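Long-range contacts in lysosome-associated membrane glycoprotein 1 (Mus musculus, PDB 5GV0), which is a glycosylated lysosomal membrane protein that probably assembles with further copies of itself through its luminal domains: residues 24-29 / 132-137; 57-62 / 70-75; 79-84 / 112-117; 85-90 / 106-111. All coordinates share one frame; numbering follows the deposited sequence.

Contact 1. Residues 24-29 / 132-137; sequences QLNITY and MLSLNV
Gln24 and Asn136 meet through both backbone and side chain, as an antiparallel hydrogen-bonded pair whose amides join on one face of the sheet. From Gln24 CB, which lies 4.1 Å from Asn136 CB, chi1 of 172° places CG anti to the backbone N, and an extended chi2 carries the amide out toward Asn136. CD comes within 4.1 Å of Asn136 ND2, and OE1 then accepts that N-H at 3.1 Å (OE1 to ND2) along an almost straight line of 171°. The N-H points at a lone pair of OE1, and OE1 lies in the plane of the Asn136 amide, although the two amide planes stand 66° apart. At the tip, NE2 of Gln24 is hydrogen-bonded to Asn42 OD1. The other end of the Asn136 amide is fixed too: OD1 accepts from Ser134 OG at 3.1 Å and is hydrogen-bonded to His126 ND1. This grip on both ends sets the rotation of the amide and leaves ND2 lying 3.7 Å from Asn26 CB. Further along, Thr28 N reaches Met132 O at 2.8 Å, while Met132 SD rests 3.9 Å from Thr28 CB. The opposite face is apolar, with Leu25 CD2 lying 3.9 Å from Leu135 CD1 and Leu133 beside Ile27. In the domain, strand 36-42 pairs with the far edge of 24-29 and strand 125-128 with that of 133-137, while the leucine-bearing face packs on strands 67-76, 81-92 and 100-105 of the second sheet.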
# COMPACT_ATOMS: atom_id res chain seq x y z
N GLN A 24 -1.68 7.01 3.73
CA GLN A 24 -2.07 8.35 3.30
C GLN A 24 -1.49 8.63 1.93
O GLN A 24 -0.31 8.38 1.69
CB GLN A 24 -1.57 9.36 4.32
CG GLN A 24 -1.72 10.82 3.94
CD GLN A 24 -1.12 11.70 5.01
OE1 GLN A 24 0.07 12.01 4.96
NE2 GLN A 24 -1.92 12.07 5.99
N LEU A 25 -2.32 9.13 1.02
CA LEU A 25 -1.84 9.57 -0.28
C LEU A 25 -1.51 11.05 -0.22
O LEU A 25 -2.31 11.85 0.23
CB LEU A 25 -2.88 9.31 -1.36
CG LEU A 25 -3.33 7.85 -1.51
CD1 LEU A 25 -4.62 7.80 -2.29
CD2 LEU A 25 -2.25 7.05 -2.20
N ASN A 26 -0.31 11.40 -0.66
CA ASN A 26 0.10 12.80 -0.74
C ASN A 26 0.20 13.15 -2.22
O ASN A 26 1.09 12.65 -2.92
CB ASN A 26 1.42 13.02 -0.00
CG ASN A 26 1.88 14.47 -0.01
OD1 ASN A 26 1.78 15.17 -1.01
ND2 ASN A 26 2.41 14.92 1.12
N ILE A 27 -0.72 13.98 -2.70
CA ILE A 27 -0.78 14.25 -4.13
C ILE A 27 -0.68 15.74 -4.44
O ILE A 27 -1.37 16.58 -3.84
CB ILE A 27 -2.08 13.67 -4.76
CG1 ILE A 27 -2.07 13.90 -6.27
CG2 ILE A 27 -3.33 14.23 -4.10
CD1 ILE A 27 -2.94 12.94 -7.03
N THR A 28 0.22 16.06 -5.37
CA THR A 28 0.38 17.42 -5.86
C THR A 28 -0.23 17.48 -7.26
O THR A 28 0.09 16.65 -8.10
CB THR A 28 1.85 17.82 -5.90
OG1 THR A 28 2.39 17.75 -4.57
CG2 THR A 28 2.02 19.23 -6.43
N TYR A 29 -1.11 18.45 -7.49
CA TYR A 29 -1.77 18.53 -8.79
C TYR A 29 -2.18 19.95 -9.17
O TYR A 29 -2.19 20.85 -8.33
CB TYR A 29 -3.00 17.61 -8.82
CG TYR A 29 -4.15 18.01 -7.92
CD1 TYR A 29 -4.15 17.67 -6.57
CD2 TYR A 29 -5.24 18.70 -8.42
CE1 TYR A 29 -5.21 18.01 -5.75
CE2 TYR A 29 -6.31 19.05 -7.61
CZ TYR A 29 -6.29 18.70 -6.28
OH TYR A 29 -7.34 19.04 -5.46
N MET A 132 4.67 13.56 -8.48
CA MET A 132 3.50 14.21 -7.92
C MET A 132 2.78 13.40 -6.85
O MET A 132 1.84 13.89 -6.24
CB MET A 132 2.52 14.54 -9.05
CG MET A 132 3.09 15.51 -10.09
SD MET A 132 3.42 17.13 -9.37
CE MET A 132 5.20 17.22 -9.55
N LEU A 133 3.21 12.17 -6.61
CA LEU A 133 2.48 11.31 -5.67
C LEU A 133 3.40 10.50 -4.78
O LEU A 133 4.28 9.79 -5.26
CB LEU A 133 1.57 10.35 -6.43
CG LEU A 133 0.87 9.28 -5.59
CD1 LEU A 133 -0.21 9.90 -4.70
CD2 LEU A 133 0.25 8.21 -6.49
N SER A 134 3.20 10.60 -3.47
CA SER A 134 3.85 9.65 -2.57
C SER A 134 2.79 8.89 -1.78
O SER A 134 1.69 9.39 -1.52
CB SER A 134 4.82 10.36 -1.61
OG SER A 134 4.16 11.29 -0.78
N LEU A 135 3.12 7.64 -1.46
CA LEU A 135 2.31 6.85 -0.56
C LEU A 135 2.97 6.90 0.80
O LEU A 135 4.06 6.36 0.99
CB LEU A 135 2.19 5.40 -1.05
CG LEU A 135 1.49 4.43 -0.10
CD1 LEU A 135 0.01 4.78 0.07
CD2 LEU A 135 1.67 3.00 -0.58
N ASN A 136 2.31 7.56 1.74
CA ASN A 136 2.84 7.69 3.09
C ASN A 136 2.35 6.54 3.95
O ASN A 136 1.16 6.40 4.23
CB ASN A 136 2.45 9.05 3.68
CG ASN A 136 3.03 10.20 2.88
OD1 ASN A 136 3.95 10.00 2.08
ND2 ASN A 136 2.52 11.40 3.10
N VAL A 137 3.30 5.68 4.30
CA VAL A 137 3.05 4.54 5.16
C VAL A 137 3.36 5.01 6.56
O VAL A 137 4.51 5.02 6.99
CB VAL A 137 3.91 3.33 4.78
CG1 VAL A 137 3.55 2.14 5.65
CG2 VAL A 137 3.71 2.98 3.31
O HOH W 1 2.95 15.11 -3.65

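Contact 2. Residues 57-62 / 70-75; sequences LVTLKV and ELQFGM. With NAG (2-acetamido-2-deoxy-beta-D-glucopyranose), chain E; SO4 (sulfate ion), chain C.
Val58 and Phe73 bond each other twice through the backbone, Phe73 N giving to Val58 O at 2.8 Å and Val58 N to Phe73 O. Leu60 and Leu71 repeat the exchange two residues on, with Leu71 N to Leu60 O also at 2.8 Å. On the face that carries Thr59, Lys61, Glu70 and Gln72, the Glu70 carboxylate reaches diagonally to Thr59. Its OE2 accepts a hydrogen bond from a water 2.7 Å away, which is also hydrogen-bonded to Thr59 OG1, and that hydroxyl has Ser52 as a further partner. OE1 is held by a salt bridge to Arg88, and it accepts Gln72 NE2 at 2.9 Å from above the carboxylate plane (42° out of it). Several donors therefore grip one buried acid, which would favour its charged form. These bonds belong to the beta hairpin of strands 57-64 and 67-76, whose short segments have N-to-C directions 167° apart, close to antiparallel. Lys61 passes Glu70 at a slant: its CE is 3.7 Å from Glu70 OE2, but the chain bends at chi3 (-67°) and brings NZ to a weak bond of 3.2 Å with O7 of the Asn90-linked sugar. At the other end, Leu57 CD1 sits 3.8 Å from Gln72 CB, and Leu57 N binds a sulfate probably left from the crystallisation liquor. On the opposite face, Phe73 turns a ring edge to Val58 O, while Val58 and Leu60 pack on Leu17 of strand 14-30.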
# COMPACT_ATOMS: atom_id res chain seq x y z
N LEU A 57 2.45 -12.71 -7.41
CA LEU A 57 1.78 -11.44 -7.21
C LEU A 57 0.65 -11.54 -6.21
O LEU A 57 -0.25 -12.37 -6.35
CB LEU A 57 1.23 -10.92 -8.54
CG LEU A 57 0.33 -9.69 -8.48
CD1 LEU A 57 1.13 -8.45 -8.12
CD2 LEU A 57 -0.40 -9.48 -9.81
N VAL A 58 0.68 -10.66 -5.22
CA VAL A 58 -0.40 -10.53 -4.24
C VAL A 58 -0.90 -9.10 -4.27
O VAL A 58 -0.08 -8.17 -4.27
CB VAL A 58 0.08 -10.91 -2.82
CG1 VAL A 58 -0.89 -10.43 -1.76
CG2 VAL A 58 0.30 -12.40 -2.71
N THR A 59 -2.21 -8.89 -4.31
CA THR A 59 -2.72 -7.52 -4.38
C THR A 59 -3.69 -7.20 -3.27
O THR A 59 -4.36 -8.08 -2.72
CB THR A 59 -3.43 -7.23 -5.72
OG1 THR A 59 -4.66 -7.98 -5.78
CG2 THR A 59 -2.55 -7.59 -6.91
N LEU A 60 -3.74 -5.91 -2.95
CA LEU A 60 -4.73 -5.36 -2.03
C LEU A 60 -5.29 -4.08 -2.64
O LEU A 60 -4.52 -3.18 -2.98
CB LEU A 60 -4.11 -5.07 -0.67
CG LEU A 60 -5.04 -4.42 0.36
CD1 LEU A 60 -6.11 -5.40 0.83
CD2 LEU A 60 -4.25 -3.88 1.53
N LYS A 61 -6.60 -4.01 -2.80
CA LYS A 61 -7.24 -2.82 -3.34
C LYS A 61 -8.16 -2.18 -2.31
O LYS A 61 -9.02 -2.85 -1.73
CB LYS A 61 -8.02 -3.14 -4.61
CG LYS A 61 -8.60 -1.92 -5.30
CD LYS A 61 -9.43 -2.29 -6.51
CE LYS A 61 -8.59 -2.87 -7.63
NZ LYS A 61 -9.40 -3.02 -8.88
N VAL A 62 -7.96 -0.89 -2.08
CA VAL A 62 -8.77 -0.14 -1.14
C VAL A 62 -9.43 1.01 -1.89
O VAL A 62 -8.75 1.82 -2.54
CB VAL A 62 -7.94 0.37 0.07
CG1 VAL A 62 -7.36 -0.82 0.82
CG2 VAL A 62 -6.82 1.29 -0.37
N GLU A 70 -4.44 0.43 -5.39
CA GLU A 70 -4.03 -0.98 -5.34
C GLU A 70 -2.56 -1.09 -5.02
O GLU A 70 -1.71 -0.44 -5.64
CB GLU A 70 -4.33 -1.70 -6.65
CG GLU A 70 -4.00 -3.21 -6.57
CD GLU A 70 -4.40 -3.96 -7.82
OE1 GLU A 70 -3.74 -3.78 -8.85
OE2 GLU A 70 -5.38 -4.74 -7.76
N LEU A 71 -2.27 -1.91 -4.03
CA LEU A 71 -0.91 -2.25 -3.65
C LEU A 71 -0.59 -3.61 -4.24
O LEU A 71 -1.40 -4.54 -4.14
CB LEU A 71 -0.74 -2.28 -2.14
CG LEU A 71 -1.20 -1.04 -1.39
CD1 LEU A 71 -0.94 -1.22 0.10
CD2 LEU A 71 -0.48 0.19 -1.93
N GLN A 72 0.57 -3.72 -4.86
CA GLN A 72 1.01 -4.99 -5.42
C GLN A 72 2.26 -5.44 -4.72
O GLN A 72 3.22 -4.68 -4.59
CB GLN A 72 1.24 -4.86 -6.93
CG GLN A 72 0.04 -4.32 -7.67
CD GLN A 72 0.04 -4.66 -9.15
OE1 GLN A 72 1.08 -5.00 -9.72
NE2 GLN A 72 -1.12 -4.57 -9.78
N PHE A 73 2.24 -6.68 -4.23
CA PHE A 73 3.38 -7.26 -3.54
C PHE A 73 4.01 -8.33 -4.41
O PHE A 73 3.31 -9.08 -5.09
CB PHE A 73 2.96 -7.85 -2.19
CG PHE A 73 2.49 -6.81 -1.21
CD1 PHE A 73 1.19 -6.35 -1.23
CD2 PHE A 73 3.37 -6.28 -0.28
CE1 PHE A 73 0.76 -5.38 -0.33
CE2 PHE A 73 2.95 -5.31 0.61
CZ PHE A 73 1.65 -4.86 0.59
N GLY A 74 5.33 -8.39 -4.39
CA GLY A 74 6.06 -9.39 -5.14
C GLY A 74 6.99 -10.13 -4.22
O GLY A 74 7.20 -9.77 -3.07
N MET A 75 7.57 -11.20 -4.75
CA MET A 75 8.60 -11.88 -4.00
C MET A 75 9.51 -12.64 -4.93
O MET A 75 9.15 -12.99 -6.05
CB MET A 75 7.99 -12.83 -2.97
CG MET A 75 7.17 -13.94 -3.53
SD MET A 75 7.32 -15.30 -2.37
CE MET A 75 8.87 -16.02 -2.89
C1 NAG E . -8.35 1.95 -12.86
C2 NAG E . -8.30 0.56 -12.22
C3 NAG E . -8.04 -0.50 -13.29
C4 NAG E . -9.05 -0.37 -14.42
C5 NAG E . -9.05 1.06 -14.96
C6 NAG E . -10.10 1.29 -16.02
C7 NAG E . -7.53 0.28 -9.90
C8 NAG E . -6.34 0.28 -8.98
N2 NAG E . -7.27 0.51 -11.19
O3 NAG E . -8.16 -1.79 -12.70
O4 NAG E . -8.71 -1.26 -15.48
O5 NAG E . -9.33 1.97 -13.88
O6 NAG E . -11.41 1.27 -15.46
O7 NAG E . -8.67 0.06 -9.50
S SO4 C . 0.77 -15.68 -9.93
O1 SO4 C . 0.75 -17.04 -9.39
O2 SO4 C . 1.77 -15.59 -10.98
O3 SO4 C . -0.54 -15.36 -10.49
O4 SO4 C . 1.10 -14.75 -8.85
O HOH W 2 -6.58 -6.08 -5.78

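Contact 3. Residues 79-84 / 112-117. With NAG (2-acetamido-2-deoxy-beta-D-glucopyranose), chain G.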
# COMPACT_ATOMS: atom_id res chain seq x y z
N SER A 79 15.40 -15.62 -3.07
CA SER A 79 15.83 -14.94 -1.85
C SER A 79 14.85 -15.15 -0.70
O SER A 79 15.19 -14.89 0.45
CB SER A 79 16.03 -13.44 -2.12
OG SER A 79 14.83 -12.81 -2.55
N SER A 80 13.65 -15.63 -1.00
CA SER A 80 12.58 -15.73 -0.01
C SER A 80 12.38 -14.39 0.71
O SER A 80 12.37 -14.33 1.94
CB SER A 80 12.86 -16.83 1.02
OG SER A 80 12.82 -18.13 0.43
N LEU A 81 12.26 -13.33 -0.08
CA LEU A 81 11.90 -12.01 0.43
C LEU A 81 10.65 -11.55 -0.27
O LEU A 81 10.49 -11.81 -1.47
CB LEU A 81 13.01 -10.99 0.18
CG LEU A 81 14.35 -11.17 0.88
CD1 LEU A 81 15.37 -10.21 0.30
CD2 LEU A 81 14.21 -10.95 2.38
N PHE A 82 9.75 -10.90 0.46
CA PHE A 82 8.61 -10.24 -0.18
C PHE A 82 8.73 -8.73 0.02
O PHE A 82 9.46 -8.26 0.89
CB PHE A 82 7.27 -10.75 0.37
CG PHE A 82 7.00 -10.39 1.81
CD1 PHE A 82 6.42 -9.17 2.15
CD2 PHE A 82 7.31 -11.29 2.82
CE1 PHE A 82 6.18 -8.85 3.48
CE2 PHE A 82 7.07 -10.96 4.15
CZ PHE A 82 6.50 -9.76 4.48
N PHE A 83 7.98 -7.98 -0.78
CA PHE A 83 8.07 -6.54 -0.76
C PHE A 83 6.92 -5.93 -1.54
O PHE A 83 6.32 -6.58 -2.40
CB PHE A 83 9.41 -6.05 -1.35
CG PHE A 83 9.78 -6.71 -2.65
CD1 PHE A 83 9.37 -6.17 -3.86
CD2 PHE A 83 10.54 -7.86 -2.66
CE1 PHE A 83 9.70 -6.78 -5.06
CE2 PHE A 83 10.88 -8.48 -3.86
CZ PHE A 83 10.46 -7.93 -5.05
N LEU A 84 6.60 -4.68 -1.21
CA LEU A 84 5.72 -3.87 -2.03
C LEU A 84 6.46 -3.55 -3.32
O LEU A 84 7.53 -2.93 -3.27
CB LEU A 84 5.32 -2.59 -1.30
CG LEU A 84 4.43 -1.63 -2.08
CD1 LEU A 84 3.01 -2.19 -2.20
CD2 LEU A 84 4.42 -0.26 -1.43
N GLN A 112 9.98 -4.46 2.77
CA GLN A 112 10.61 -5.74 2.47
C GLN A 112 10.91 -6.55 3.72
O GLN A 112 11.46 -6.04 4.69
CB GLN A 112 11.90 -5.52 1.68
CG GLN A 112 12.59 -6.82 1.27
CD GLN A 112 13.73 -6.59 0.30
OE1 GLN A 112 13.59 -6.79 -0.91
NE2 GLN A 112 14.89 -6.19 0.82
N ALA A 113 10.55 -7.83 3.68
CA ALA A 113 10.85 -8.73 4.78
C ALA A 113 10.99 -10.16 4.28
O ALA A 113 10.56 -10.51 3.18
CB ALA A 113 9.77 -8.65 5.86
N THR A 114 11.61 -10.98 5.12
CA THR A 114 11.74 -12.40 4.88
C THR A 114 10.39 -13.09 4.79
O THR A 114 9.51 -12.89 5.63
CB THR A 114 12.55 -13.05 6.01
OG1 THR A 114 13.79 -12.35 6.16
CG2 THR A 114 12.79 -14.52 5.72
N VAL A 115 10.22 -13.93 3.77
CA VAL A 115 9.00 -14.72 3.63
C VAL A 115 8.79 -15.58 4.88
O VAL A 115 9.70 -16.30 5.32
CB VAL A 115 9.07 -15.61 2.37
CG1 VAL A 115 7.95 -16.60 2.35
CG2 VAL A 115 9.05 -14.73 1.12
N GLY A 116 7.60 -15.48 5.47
CA GLY A 116 7.31 -16.17 6.72
C GLY A 116 7.46 -15.31 7.96
O GLY A 116 7.02 -15.69 9.05
N ASN A 117 8.11 -14.16 7.80
CA ASN A 117 8.18 -13.14 8.83
C ASN A 117 7.27 -12.00 8.44
O ASN A 117 6.79 -11.94 7.31
CB ASN A 117 9.61 -12.64 9.02
CG ASN A 117 10.48 -13.61 9.78
OD1 ASN A 117 10.00 -14.59 10.34
ND2 ASN A 117 11.78 -13.33 9.81
C1 NAG G . 16.48 -12.70 -6.48
C2 NAG G . 17.23 -11.50 -6.99
C3 NAG G . 18.48 -11.96 -7.73
C4 NAG G . 19.33 -12.81 -6.81
C5 NAG G . 18.51 -13.94 -6.17
C6 NAG G . 19.26 -14.63 -5.06
C7 NAG G . 16.14 -9.38 -7.57
C8 NAG G . 15.26 -8.66 -8.55
N2 NAG G . 16.40 -10.66 -7.84
O3 NAG G . 19.22 -10.83 -8.18
O4 NAG G . 20.41 -13.38 -7.54
O5 NAG G . 17.31 -13.43 -5.58
O6 NAG G . 19.60 -13.71 -4.03
O7 NAG G . 16.61 -8.82 -6.58
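Phe82 lays its ring against the backbone of 112-117, with Ala113 O over one face, 3.4 Å from Phe82 CD2. Having CG between the backbone N and the carbonyl carbon (chi1 67°) swings the ring across the neighbouring segment. Its edge then points at Asn117 O, which lies near the ring plane and 3.3 Å from Phe82 CE2. At the tip, Phe82 CZ touches Ala113 CB at 3.7 Å. The same Ala113 O also accepts Phe82 N at 2.9 Å, and Ala113 N answers to Phe82 O, so the ring sits beside a closed pair of backbone bonds. One step outward, Val115 N gives a nearly straight bond to Ser80 O, although it approaches from well above the carbonyl plane (46° out of it). Val115 CG2 is pressed to 3.4 Å from Ser80 C. On the other side, Gln112 and Phe83 extend side by side in the same direction, their amide and ring planes 73° apart, with Gln112 OE1 3.7 Å from Phe83 CD2. The Phe83 ring also has a cation-pi partner in Lys109. Leu81 CD1 completes this side at 4.0 Å from Gln112 CD. Beyond the short antiparallel pairing, Glu156 accepts from the side chains of both Thr114 and Asn117, and these two residues are the ends of the type II beta turn that follows strand 112-114, closed by Asn117 N to Thr114 O and with Gly116 at positive phi.

Contact 4. Residues 85-90 / 106-111; sequences QGVRLN and HSLKAL. With NAG (2-acetamido-2-deoxy-beta-D-glucopyranose), chain E; NAG (2-acetamido-2-deoxy-beta-D-glucopyranose), chain D; SO4 (sulfate ion), chain B.
Arg88 and His106 cross at a slant, the guanidinium and imidazole planes 50° apart, so the two flat groups do not stack. The touching is done by the aliphatic part of the arginine: CG of Arg88 lies 3.3 Å from His106 CE1, and CD sits near the plane of the imidazole, at its edge. A bend at chi3 (-75°) carries the guanidinium past the histidine. There NH1 of Arg88 binds O4 of a sulfate at 2.7 Å, the anion lying in the guanidinium plane at its edge, while NH2 has its salt bridge to Glu70. Over one guanidinium face lies the N-acetyl group of the sugar attached to Asn90 ND2, its N2 above the centre of the group. Closer to the start of the segment, Gln85 and Gly86 together face Gln72, a classic beta bulge in strand 81-92. Beside the bulge Gly86 CA comes within 3.9 Å of His106 CA, and Gln85 O accepts Leu108 N at 2.9 Å, the donor standing above the carbonyl plane. Gln85 CA in turn points its hydrogen at Leu108 O, 3.3 Å from CA. Leu108 is directed toward the strand and inserts CD1 against Val87 CG2 at 3.7 Å, crossing it at an angle; its second branch, CD2, meets a different attached sugar. Further inward, Val87 packs on Leu135 of strand 133-138, and Leu89 on Leu133.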
# COMPACT_ATOMS: atom_id res chain seq x y z
N GLN A 85 5.92 -3.99 -4.45
CA GLN A 85 6.60 -3.76 -5.72
C GLN A 85 5.84 -2.78 -6.62
O GLN A 85 6.39 -2.25 -7.57
CB GLN A 85 6.83 -5.09 -6.46
CG GLN A 85 5.59 -5.79 -6.94
CD GLN A 85 5.92 -7.08 -7.68
OE1 GLN A 85 7.09 -7.37 -7.96
NE2 GLN A 85 4.89 -7.86 -7.97
N GLY A 86 4.57 -2.51 -6.30
CA GLY A 86 3.80 -1.65 -7.17
C GLY A 86 2.67 -0.92 -6.49
O GLY A 86 2.11 -1.39 -5.50
N VAL A 87 2.34 0.25 -7.03
CA VAL A 87 1.19 1.02 -6.61
C VAL A 87 0.41 1.48 -7.85
O VAL A 87 1.01 1.95 -8.82
CB VAL A 87 1.60 2.26 -5.78
CG1 VAL A 87 0.47 3.29 -5.70
CG2 VAL A 87 2.05 1.83 -4.39
N ARG A 88 -0.91 1.32 -7.81
CA ARG A 88 -1.80 1.86 -8.84
C ARG A 88 -2.84 2.72 -8.16
O ARG A 88 -3.46 2.30 -7.19
CB ARG A 88 -2.50 0.75 -9.63
CG ARG A 88 -1.61 -0.23 -10.35
CD ARG A 88 -2.37 -0.94 -11.47
NE ARG A 88 -3.29 -1.97 -10.98
CZ ARG A 88 -4.23 -2.54 -11.73
NH1 ARG A 88 -4.38 -2.18 -13.00
NH2 ARG A 88 -5.01 -3.48 -11.22
N LEU A 89 -3.05 3.92 -8.69
CA LEU A 89 -4.07 4.81 -8.15
C LEU A 89 -4.98 5.33 -9.25
O LEU A 89 -4.50 5.91 -10.23
CB LEU A 89 -3.42 5.97 -7.40
CG LEU A 89 -4.38 7.05 -6.88
CD1 LEU A 89 -5.22 6.52 -5.72
CD2 LEU A 89 -3.60 8.29 -6.47
N ASN A 90 -6.28 5.12 -9.10
CA ASN A 90 -7.28 5.81 -9.91
C ASN A 90 -7.94 6.86 -9.04
O ASN A 90 -8.33 6.56 -7.91
CB ASN A 90 -8.35 4.86 -10.45
CG ASN A 90 -7.85 3.93 -11.53
OD1 ASN A 90 -6.75 4.10 -12.07
ND2 ASN A 90 -8.66 2.93 -11.85
N HIS A 106 5.31 0.45 -10.96
CA HIS A 106 5.47 -0.97 -10.68
C HIS A 106 6.93 -1.35 -10.56
O HIS A 106 7.31 -2.50 -10.78
CB HIS A 106 4.78 -1.81 -11.76
CG HIS A 106 3.31 -1.57 -11.84
ND1 HIS A 106 2.41 -2.17 -10.99
CD2 HIS A 106 2.58 -0.77 -12.66
CE1 HIS A 106 1.19 -1.76 -11.28
NE2 HIS A 106 1.26 -0.92 -12.29
N SER A 107 7.75 -0.37 -10.17
CA SER A 107 9.17 -0.59 -9.95
C SER A 107 9.57 -0.17 -8.54
O SER A 107 10.59 0.50 -8.33
CB SER A 107 9.99 0.17 -11.00
OG SER A 107 11.32 -0.33 -11.06
N LEU A 108 8.76 -0.55 -7.56
CA LEU A 108 9.01 -0.21 -6.17
C LEU A 108 9.69 -1.36 -5.45
O LEU A 108 9.62 -2.51 -5.88
CB LEU A 108 7.71 0.13 -5.45
CG LEU A 108 6.82 1.17 -6.12
CD1 LEU A 108 5.56 1.38 -5.29
CD2 LEU A 108 7.55 2.50 -6.28
N LYS A 109 10.33 -1.04 -4.33
CA LYS A 109 10.78 -2.07 -3.41
C LYS A 109 10.78 -1.49 -2.01
O LYS A 109 11.75 -0.85 -1.58
CB LYS A 109 12.17 -2.61 -3.78
CG LYS A 109 12.62 -3.74 -2.86
CD LYS A 109 13.79 -4.53 -3.43
CE LYS A 109 13.33 -5.50 -4.50
NZ LYS A 109 14.45 -6.36 -4.98
N ALA A 110 9.67 -1.69 -1.31
CA ALA A 110 9.52 -1.21 0.05
C ALA A 110 8.84 -2.28 0.88
O ALA A 110 8.40 -3.30 0.35
CB ALA A 110 8.72 0.10 0.07
N LEU A 111 8.77 -2.04 2.19
CA LEU A 111 8.12 -2.95 3.12
C LEU A 111 8.67 -4.37 2.97
O LEU A 111 7.94 -5.35 3.03
CB LEU A 111 6.59 -2.93 2.91
CG LEU A 111 5.91 -1.57 2.70
CD1 LEU A 111 4.39 -1.75 2.62
CD2 LEU A 111 6.28 -0.58 3.81
C1 NAG E . -8.35 1.95 -12.86
C2 NAG E . -8.30 0.56 -12.22
C3 NAG E . -8.04 -0.50 -13.29
C4 NAG E . -9.05 -0.37 -14.42
C5 NAG E . -9.05 1.06 -14.96
C6 NAG E . -10.10 1.29 -16.02
C7 NAG E . -7.53 0.28 -9.90
C8 NAG E . -6.34 0.28 -8.98
N2 NAG E . -7.27 0.51 -11.19
O3 NAG E . -8.16 -1.79 -12.70
O4 NAG E . -8.71 -1.26 -15.48
O5 NAG E . -9.33 1.97 -13.88
O6 NAG E . -11.41 1.27 -15.46
O7 NAG E . -8.67 0.06 -9.50
C1 NAG D . 9.16 4.56 -9.70
C2 NAG D . 9.82 5.71 -10.46
C3 NAG D . 11.31 5.42 -10.61
C4 NAG D . 11.94 5.14 -9.25
C5 NAG D . 11.16 4.05 -8.53
C6 NAG D . 11.65 3.80 -7.12
C7 NAG D . 8.52 7.03 -12.08
C8 NAG D . 8.00 7.10 -13.48
N2 NAG D . 9.21 5.93 -11.76
O3 NAG D . 11.95 6.52 -11.24
O4 NAG D . 13.28 4.69 -9.45
O5 NAG D . 9.78 4.41 -8.43
O6 NAG D . 11.73 5.02 -6.39
O7 NAG D . 8.31 7.93 -11.26
S SO4 B . -7.02 -4.75 -14.34
O1 SO4 B . -6.85 -5.48 -13.08
O2 SO4 B . -6.33 -5.48 -15.40
O3 SO4 B . -8.44 -4.65 -14.66
O4 SO4 B . -6.45 -3.41 -14.21

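In the fold
From the N terminus, strand 14-30 opens contact 1, whose loop stays open until 132-137 and encloses all the others. Contact 2 closes first, as a short hairpin, before contacts 3 and 4 begin. Strand 81-92 then supplies both of these in turn: 79-84 opens contact 3 and 85-90 opens contact 4, which closes at 106-111 and is nested within contact 3, closed at 112-117. None of the loops cross. Contacts 2 and 3 pair strands of one sheet, and contact 4 lays the loop 106-111 against strand 81-92 of that sheet. Contact 1 belongs to the other; Leu25 against Leu89 and Leu135 against Leu71 join the two, in keeping with the beta-prism fold of LAMP domains.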